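Local coordinates for protein eukaryotic peptide chain release factor GTP-binding subunit (Schizosaccharomyces pombe, PDB 1R5B) that belongs to the elongation factor Tu-like family of translation factors, with a P-loop G domain followed by two beta domains, at residues K227-S232 with G236-D241; Q32-D37 with V457-V462. All blocks are in the same frame, centred on the assembly; numbering follows the deposited sequence.

Overall arrangement
The two contacts sit in different domains, with centres about 34 Å apart and nearest atoms about 12 Å apart. Contact 1 (227-232 with 236-241) is local in sequence and mostly buried in the G domain. It folds the chain leaving edge strand 226-230 of the six-stranded sheet back on itself. Contact 2 (32-37 with 457-462) joins regions more than 400 residues apart. There the N-terminal segment lies against the C-terminal strand of the last beta domain, partly open to solvent. Contact 1 is held by two hydrogen bonds, one from a side-chain amide and one backbone, and a compact turn. Contact 2 rests on sparse apolar touching, with a lysine bond just beyond its first segment.

Contact 1 of 2, residues K227-S232 with G236-D241; sequences KYMPVS and GQNVKD
Asn238 ND2 donates to Pro230 O at 2.6 Å, the shortest hydrogen bond of the pair. This ties the end of strand 226-230 of the G domain to the loop that follows. Ser232 begins the SA sequence of the G5 motif of P-loop GTPases, and the contact folds the loop just after it back onto the strand end. The amide nitrogen approaches Pro230 O almost head-on, with a C=O...N angle of 174°. The N-H itself is bent, 144° at the hydrogen, and Pro230 O is tilted out of the amide plane of Asn238. The other end of the amide, OD1, accepts from Val243 N. Bonds at both ends should fix the rotation of the group and tell its oxygen from its nitrogen.

Residues Gly236 to Val239 form a type II beta turn, closed by Val239 N to Gly236 O at 3.3 Å. Asn238 holds its third position with positive phi. Gln237 O points back at the first segment and accepts from Ser232 N at 3.1 Å. That bond lies in the carbonyl plane and is fairly straight, 163° at the hydrogen. Val231 CA adds a bent, weaker C-H contact to Gln237 O at 3.5 Å.

Side-chain packing is slight. The Val231 CG1 methyl rests 3.7 Å from the carbonyl oxygen Asn238 O, placed there by a torsion that sets it anti to the carbonyl carbon and beside the backbone N. The ring of Pro230 passes obliquely by the asparagine amide, and Tyr251 touches both side chains. Ser232 OG bonds to Asp192 OD1, in the NKxD sequence of the G4 motif, and to Thr235 OG1. Thr235 OG1 is also hydrogen-bonded to Gln237 N, so one threonine hydroxyl is bonded to both Ser232 OG and Gln237 N.

Contact 2 of 2, residues Q32-D37 with V457-V462; sequences QELLKD and VAVGKV
Segment 32-37 lies against strand 457-462 without pairing with it: a turn at Gln32 leads into a weakly bonded helix near 35-37, while the strand runs extended beside it. The turn is marked by Leu35 N to Gln32 O at 3.2 Å. The strand lies between 364-371 and 447-451 in the antiparallel sheet of the last beta domain, a barrel in this family. Its backbone is bonded to both neighbours.

Leu34 and Val459 carry the apolar touch. They meet methyl to methyl, Leu34 CD1 to Val459 CG2 at 4.0 Å, with the side chains at a slant. CG of Leu34 lies between the backbone N and the carbonyl carbon (chi1 59°), which helps bring CD1 to Val459. Tyr39 also packs on Val459.

Two residues along the strand, Lys461 points the same way as Val459. Its NZ comes 4.3 Å from Asp37 O, and its hydrogen bond goes one residue further, to Met38 O. Asp37 OD2 is 6.9 Å from Lys461 NZ, too far for a salt bridge, though the opposite charges may attract weakly. With one methyl pair between the segments, an exposed Leu34 and the lysine's bond made to a backbone carbonyl, this is a light, partly buried contact with little charge pairing.

Contact 1 of 2, residues K227-S232 with G236-D241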
ATOM      1  N   LYS A 227      -8.490 -14.022  -3.699  1.00 35.07           N
ATOM      2  CA  LYS A 227      -7.891 -14.626  -2.511  1.00 35.36           C
ATOM      3  C   LYS A 227      -9.027 -15.168  -1.659  1.00 35.01           C
ATOM      4  O   LYS A 227      -9.925 -14.409  -1.286  1.00 35.41           O
ATOM      5  CB  LYS A 227      -7.102 -13.582  -1.695  1.00 35.45           C
ATOM      6  CG  LYS A 227      -6.373 -14.132  -0.444  1.00 35.73           C
ATOM      7  CD  LYS A 227      -5.415 -15.243  -0.838  1.00 36.95           C
ATOM      8  CE  LYS A 227      -4.380 -15.548   0.213  1.00 37.05           C
ATOM      9  NZ  LYS A 227      -4.946 -16.391   1.252  1.00 38.61           N
ATOM     10  N   TYR A 228      -8.984 -16.455  -1.341  1.00 34.44           N
ATOM     11  CA  TYR A 228      -9.963 -17.066  -0.431  1.00 34.18           C
ATOM     12  C   TYR A 228      -9.344 -17.224   0.956  1.00 34.61           C
ATOM     13  O   TYR A 228      -8.150 -17.540   1.081  1.00 34.94           O
ATOM     14  CB  TYR A 228     -10.415 -18.428  -0.960  1.00 33.92           C
ATOM     15  CG  TYR A 228     -11.144 -18.331  -2.272  1.00 32.80           C
ATOM     16  CD1 TYR A 228     -10.469 -18.508  -3.477  1.00 31.97           C
ATOM     17  CD2 TYR A 228     -12.505 -18.035  -2.314  1.00 31.57           C
ATOM     18  CE1 TYR A 228     -11.134 -18.397  -4.687  1.00 31.67           C
ATOM     19  CE2 TYR A 228     -13.180 -17.924  -3.526  1.00 31.36           C
ATOM     20  CZ  TYR A 228     -12.487 -18.104  -4.702  1.00 30.97           C
ATOM     21  OH  TYR A 228     -13.139 -18.004  -5.897  1.00 31.26           O
ATOM     22  N   MET A 229     -10.153 -17.006   1.995  1.00 34.85           N
ATOM     23  CA  MET A 229      -9.698 -17.156   3.378  1.00 34.75           C
ATOM     24  C   MET A 229     -10.826 -17.574   4.298  1.00 34.89           C
ATOM     25  O   MET A 229     -11.891 -16.962   4.281  1.00 34.77           O
ATOM     26  CB  MET A 229      -9.129 -15.848   3.897  1.00 34.76           C
ATOM     27  CG  MET A 229      -7.641 -15.931   4.112  1.00 34.37           C
ATOM     28  SD  MET A 229      -6.938 -14.425   4.660  1.00 30.70           S
ATOM     29  CE  MET A 229      -7.473 -13.362   3.471  1.00 30.89           C
ATOM     30  N   PRO A 230     -10.592 -18.603   5.109  1.00 34.90           N
ATOM     31  CA  PRO A 230     -11.576 -19.018   6.100  1.00 34.89           C
ATOM     32  C   PRO A 230     -11.441 -18.126   7.315  1.00 34.87           C
ATOM     33  O   PRO A 230     -10.315 -17.765   7.685  1.00 34.87           O
ATOM     34  CB  PRO A 230     -11.160 -20.446   6.419  1.00 34.73           C
ATOM     35  CG  PRO A 230      -9.690 -20.444   6.235  1.00 34.74           C
ATOM     36  CD  PRO A 230      -9.388 -19.451   5.160  1.00 34.97           C
ATOM     37  N   VAL A 231     -12.583 -17.725   7.861  1.00 34.63           N
ATOM     38  CA  VAL A 231     -12.667 -17.038   9.138  1.00 34.58           C
ATOM     39  C   VAL A 231     -13.937 -17.445   9.882  1.00 34.86           C
ATOM     40  O   VAL A 231     -14.834 -18.105   9.340  1.00 34.28           O
ATOM     41  CB  VAL A 231     -12.702 -15.505   8.978  1.00 34.50           C
ATOM     42  CG1 VAL A 231     -11.590 -15.010   8.056  1.00 34.84           C
ATOM     43  CG2 VAL A 231     -14.048 -15.043   8.450  1.00 34.67           C
ATOM     44  N   SER A 232     -13.993 -17.033  11.141  1.00 35.32           N
ATOM     45  CA  SER A 232     -15.228 -17.016  11.901  1.00 35.41           C
ATOM     46  C   SER A 232     -15.299 -15.687  12.636  1.00 35.26           C
ATOM     47  O   SER A 232     -14.518 -15.431  13.551  1.00 35.00           O
ATOM     48  CB  SER A 232     -15.288 -18.177  12.886  1.00 35.49           C
ATOM     49  OG  SER A 232     -16.319 -17.958  13.829  1.00 36.18           O
ATOM     50  N   GLY A 236     -13.896 -14.624  16.161  1.00 34.75           N
ATOM     51  CA  GLY A 236     -12.699 -13.921  15.735  1.00 34.76           C
ATOM     52  C   GLY A 236     -11.545 -14.799  15.262  1.00 34.56           C
ATOM     53  O   GLY A 236     -10.422 -14.327  15.089  1.00 34.32           O
ATOM     54  N   GLN A 237     -11.815 -16.074  15.028  1.00 34.43           N
ATOM     55  CA  GLN A 237     -10.766 -16.978  14.599  1.00 34.48           C
ATOM     56  C   GLN A 237     -10.333 -16.668  13.158  1.00 34.09           C
ATOM     57  O   GLN A 237     -11.154 -16.594  12.242  1.00 33.72           O
ATOM     58  CB  GLN A 237     -11.219 -18.425  14.737  1.00 34.59           C
ATOM     59  CG  GLN A 237     -11.205 -18.898  16.174  1.00 35.57           C
ATOM     60  CD  GLN A 237     -12.014 -20.162  16.389  1.00 37.00           C
ATOM     61  OE1 GLN A 237     -12.960 -20.448  15.635  1.00 38.12           O
ATOM     62  NE2 GLN A 237     -11.650 -20.924  17.418  1.00 37.61           N
ATOM     63  N   ASN A 238      -9.029 -16.485  12.996  1.00 33.74           N
ATOM     64  CA  ASN A 238      -8.404 -16.158  11.720  1.00 33.58           C
ATOM     65  C   ASN A 238      -8.732 -14.767  11.195  1.00 33.70           C
ATOM     66  O   ASN A 238      -8.525 -14.508  10.020  1.00 33.15           O
ATOM     67  CB  ASN A 238      -8.711 -17.215  10.649  1.00 33.36           C
ATOM     68  CG  ASN A 238      -7.578 -17.364   9.639  1.00 32.57           C
ATOM     69  OD1 ASN A 238      -6.423 -17.587  10.008  1.00 30.85           O
ATOM     70  ND2 ASN A 238      -7.907 -17.241   8.365  1.00 29.94           N
ATOM     71  N   VAL A 239      -9.227 -13.876  12.057  1.00 34.06           N
ATOM     72  CA  VAL A 239      -9.486 -12.496  11.643  1.00 34.31           C
ATOM     73  C   VAL A 239      -8.229 -11.701  11.904  1.00 34.12           C
ATOM     74  O   VAL A 239      -7.647 -11.182  10.956  1.00 34.47           O
ATOM     75  CB  VAL A 239     -10.795 -11.862  12.253  1.00 34.29           C
ATOM     76  CG1 VAL A 239     -10.735 -11.771  13.704  1.00 36.82           C
ATOM     77  CG2 VAL A 239     -11.028 -10.460  11.730  1.00 34.04           C
ATOM     78  N   LYS A 240      -7.779 -11.639  13.159  1.00 34.25           N
ATOM     79  CA  LYS A 240      -6.545 -10.944  13.521  1.00 34.20           C
ATOM     80  C   LYS A 240      -5.406 -11.941  13.693  1.00 34.31           C
ATOM     81  O   LYS A 240      -4.366 -11.812  13.066  1.00 34.36           O
ATOM     82  CB  LYS A 240      -6.711 -10.149  14.821  1.00 34.49           C
ATOM     83  CG  LYS A 240      -5.525  -9.211  15.095  1.00 35.27           C
ATOM     84  CD  LYS A 240      -5.367  -8.857  16.551  1.00 37.45           C
ATOM     85  CE  LYS A 240      -4.210  -7.871  16.732  1.00 38.41           C
ATOM     86  NZ  LYS A 240      -3.783  -7.778  18.161  1.00 40.32           N
ATOM     87  N   ASP A 241      -5.592 -12.920  14.565  1.00 34.66           N
ATOM     88  CA  ASP A 241      -4.586 -13.958  14.769  1.00 35.10           C
ATOM     89  C   ASP A 241      -4.927 -15.134  13.865  1.00 35.60           C
ATOM     90  O   ASP A 241      -6.083 -15.315  13.512  1.00 35.29           O
ATOM     91  CB  ASP A 241      -4.562 -14.415  16.234  1.00 34.91           C
ATOM     92  CG  ASP A 241      -4.312 -13.268  17.211  1.00 34.34           C
ATOM     93  OD1 ASP A 241      -4.811 -13.350  18.346  1.00 34.05           O
ATOM     94  OD2 ASP A 241      -3.639 -12.255  16.942  1.00 33.76           O
TER

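Contact 2 of 2, residues Q32-D37 with V457-V462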
ATOM      1  N   GLN A  32      15.265   3.162  14.700  1.00 35.79           N
ATOM      2  CA  GLN A  32      14.773   3.738  15.989  1.00 35.83           C
ATOM      3  C   GLN A  32      13.329   4.266  15.830  1.00 35.74           C
ATOM      4  O   GLN A  32      13.113   5.175  15.038  1.00 35.63           O
ATOM      5  CB  GLN A  32      15.690   4.841  16.563  1.00 35.80           C
ATOM      6  CG  GLN A  32      15.734   4.945  18.107  1.00 36.01           C
ATOM      7  CD  GLN A  32      14.365   4.891  18.795  1.00 36.12           C
ATOM      8  OE1 GLN A  32      13.590   5.846  18.728  1.00 36.21           O
ATOM      9  NE2 GLN A  32      14.080   3.781  19.468  1.00 35.67           N
ATOM     10  N   GLU A  33      12.374   3.732  16.611  1.00 35.73           N
ATOM     11  CA  GLU A  33      10.914   3.970  16.419  1.00 35.65           C
ATOM     12  C   GLU A  33      10.344   5.391  16.704  1.00 35.42           C
ATOM     13  O   GLU A  33       9.171   5.550  17.067  1.00 34.81           O
ATOM     14  CB  GLU A  33      10.113   2.945  17.220  1.00 35.86           C
ATOM     15  CG  GLU A  33      10.310   1.506  16.770  1.00 36.58           C
ATOM     16  CD  GLU A  33       9.524   0.518  17.627  1.00 37.54           C
ATOM     17  OE1 GLU A  33       9.795   0.428  18.852  1.00 37.72           O
ATOM     18  OE2 GLU A  33       8.635  -0.171  17.076  1.00 37.57           O
ATOM     19  N   LEU A  34      11.188   6.410  16.550  1.00 35.43           N
ATOM     20  CA  LEU A  34      10.742   7.769  16.237  1.00 35.41           C
ATOM     21  C   LEU A  34      10.253   7.857  14.781  1.00 35.53           C
ATOM     22  O   LEU A  34       9.632   8.846  14.390  1.00 35.35           O
ATOM     23  CB  LEU A  34      11.874   8.782  16.470  1.00 35.45           C
ATOM     24  CG  LEU A  34      13.192   8.609  15.689  1.00 35.52           C
ATOM     25  CD1 LEU A  34      13.183   9.320  14.313  1.00 34.93           C
ATOM     26  CD2 LEU A  34      14.375   9.079  16.537  1.00 35.35           C
ATOM     27  N   LEU A  35      10.565   6.820  13.995  1.00 35.63           N
ATOM     28  CA  LEU A  35      10.077   6.643  12.628  1.00 35.71           C
ATOM     29  C   LEU A  35       8.554   6.679  12.560  1.00 36.03           C
ATOM     30  O   LEU A  35       7.982   7.254  11.636  1.00 35.96           O
ATOM     31  CB  LEU A  35      10.552   5.297  12.067  1.00 35.59           C
ATOM     32  CG  LEU A  35      12.046   4.975  11.963  1.00 35.76           C
ATOM     33  CD1 LEU A  35      12.229   3.624  11.268  1.00 36.18           C
ATOM     34  CD2 LEU A  35      12.849   6.064  11.245  1.00 35.61           C
ATOM     35  N   LYS A  36       7.901   6.033  13.524  1.00 36.33           N
ATOM     36  CA  LYS A  36       6.452   6.131  13.674  1.00 36.61           C
ATOM     37  C   LYS A  36       6.153   7.533  14.190  1.00 36.79           C
ATOM     38  O   LYS A  36       6.985   8.110  14.887  1.00 37.08           O
ATOM     39  CB  LYS A  36       5.948   5.070  14.654  1.00 36.66           C
ATOM     40  CG  LYS A  36       6.219   3.630  14.204  1.00 37.03           C
ATOM     41  CD  LYS A  36       6.032   2.631  15.340  1.00 37.58           C
ATOM     42  CE  LYS A  36       4.558   2.299  15.563  1.00 37.77           C
ATOM     43  NZ  LYS A  36       4.342   1.592  16.856  1.00 38.01           N
ATOM     44  N   ASP A  37       4.993   8.092  13.841  1.00 36.94           N
ATOM     45  CA  ASP A  37       4.643   9.479  14.211  1.00 36.95           C
ATOM     46  C   ASP A  37       5.158  10.474  13.173  1.00 36.34           C
ATOM     47  O   ASP A  37       4.483  11.462  12.873  1.00 36.45           O
ATOM     48  CB  ASP A  37       5.166   9.857  15.612  1.00 37.45           C
ATOM     49  CG  ASP A  37       4.499  11.108  16.184  1.00 38.59           C
ATOM     50  OD1 ASP A  37       4.903  11.527  17.288  1.00 38.46           O
ATOM     51  OD2 ASP A  37       3.576  11.735  15.617  1.00 40.86           O
ATOM     52  N   VAL A 457      22.044  11.688   9.783  1.00 33.91           N
ATOM     53  CA  VAL A 457      21.881  12.965  10.495  1.00 33.53           C
ATOM     54  C   VAL A 457      20.432  13.428  10.649  1.00 33.35           C
ATOM     55  O   VAL A 457      20.112  14.118  11.601  1.00 32.95           O
ATOM     56  CB  VAL A 457      22.674  14.153   9.862  1.00 33.56           C
ATOM     57  CG1 VAL A 457      24.059  14.332  10.543  1.00 33.76           C
ATOM     58  CG2 VAL A 457      22.783  14.030   8.352  1.00 33.24           C
ATOM     59  N   ALA A 458      19.561  13.096   9.705  1.00 33.56           N
ATOM     60  CA  ALA A 458      18.141  13.404   9.874  1.00 33.61           C
ATOM     61  C   ALA A 458      17.218  12.436   9.131  1.00 33.71           C
ATOM     62  O   ALA A 458      17.677  11.517   8.453  1.00 33.89           O
ATOM     63  CB  ALA A 458      17.859  14.850   9.460  1.00 33.54           C
ATOM     64  N   VAL A 459      15.912  12.641   9.297  1.00 33.63           N
ATOM     65  CA  VAL A 459      14.890  11.913   8.544  1.00 33.37           C
ATOM     66  C   VAL A 459      13.682  12.815   8.363  1.00 33.30           C
ATOM     67  O   VAL A 459      13.363  13.624   9.233  1.00 32.91           O
ATOM     68  CB  VAL A 459      14.437  10.595   9.240  1.00 33.37           C
ATOM     69  CG1 VAL A 459      15.428   9.461   8.977  1.00 33.07           C
ATOM     70  CG2 VAL A 459      14.219  10.792  10.737  1.00 33.53           C
ATOM     71  N   GLY A 460      12.998  12.661   7.235  1.00 33.46           N
ATOM     72  CA  GLY A 460      11.900  13.546   6.911  1.00 33.57           C
ATOM     73  C   GLY A 460      10.995  13.073   5.797  1.00 33.75           C
ATOM     74  O   GLY A 460      11.329  12.159   5.052  1.00 33.80           O
ATOM     75  N   LYS A 461       9.832  13.709   5.713  1.00 33.75           N
ATOM     76  CA  LYS A 461       8.883  13.487   4.639  1.00 33.72           C
ATOM     77  C   LYS A 461       8.532  14.811   3.979  1.00 33.74           C
ATOM     78  O   LYS A 461       8.589  15.844   4.634  1.00 33.80           O
ATOM     79  CB  LYS A 461       7.619  12.824   5.182  1.00 33.79           C
ATOM     80  CG  LYS A 461       6.798  13.666   6.157  1.00 33.49           C
ATOM     81  CD  LYS A 461       6.229  12.808   7.287  1.00 32.78           C
ATOM     82  CE  LYS A 461       5.657  13.649   8.427  1.00 32.41           C
ATOM     83  NZ  LYS A 461       4.346  13.117   8.905  1.00 31.59           N
ATOM     84  N   VAL A 462       8.153  14.777   2.698  1.00 33.41           N
ATOM     85  CA  VAL A 462       7.807  16.000   1.969  1.00 33.34           C
ATOM     86  C   VAL A 462       6.308  16.218   2.069  1.00 33.36           C
ATOM     87  O   VAL A 462       5.564  15.260   2.008  1.00 33.14           O
ATOM     88  CB  VAL A 462       8.309  16.010   0.463  1.00 33.40           C
ATOM     89  CG1 VAL A 462       9.008  14.719   0.066  1.00 32.86           C
ATOM     90  CG2 VAL A 462       7.189  16.366  -0.523  1.00 33.07           C
TER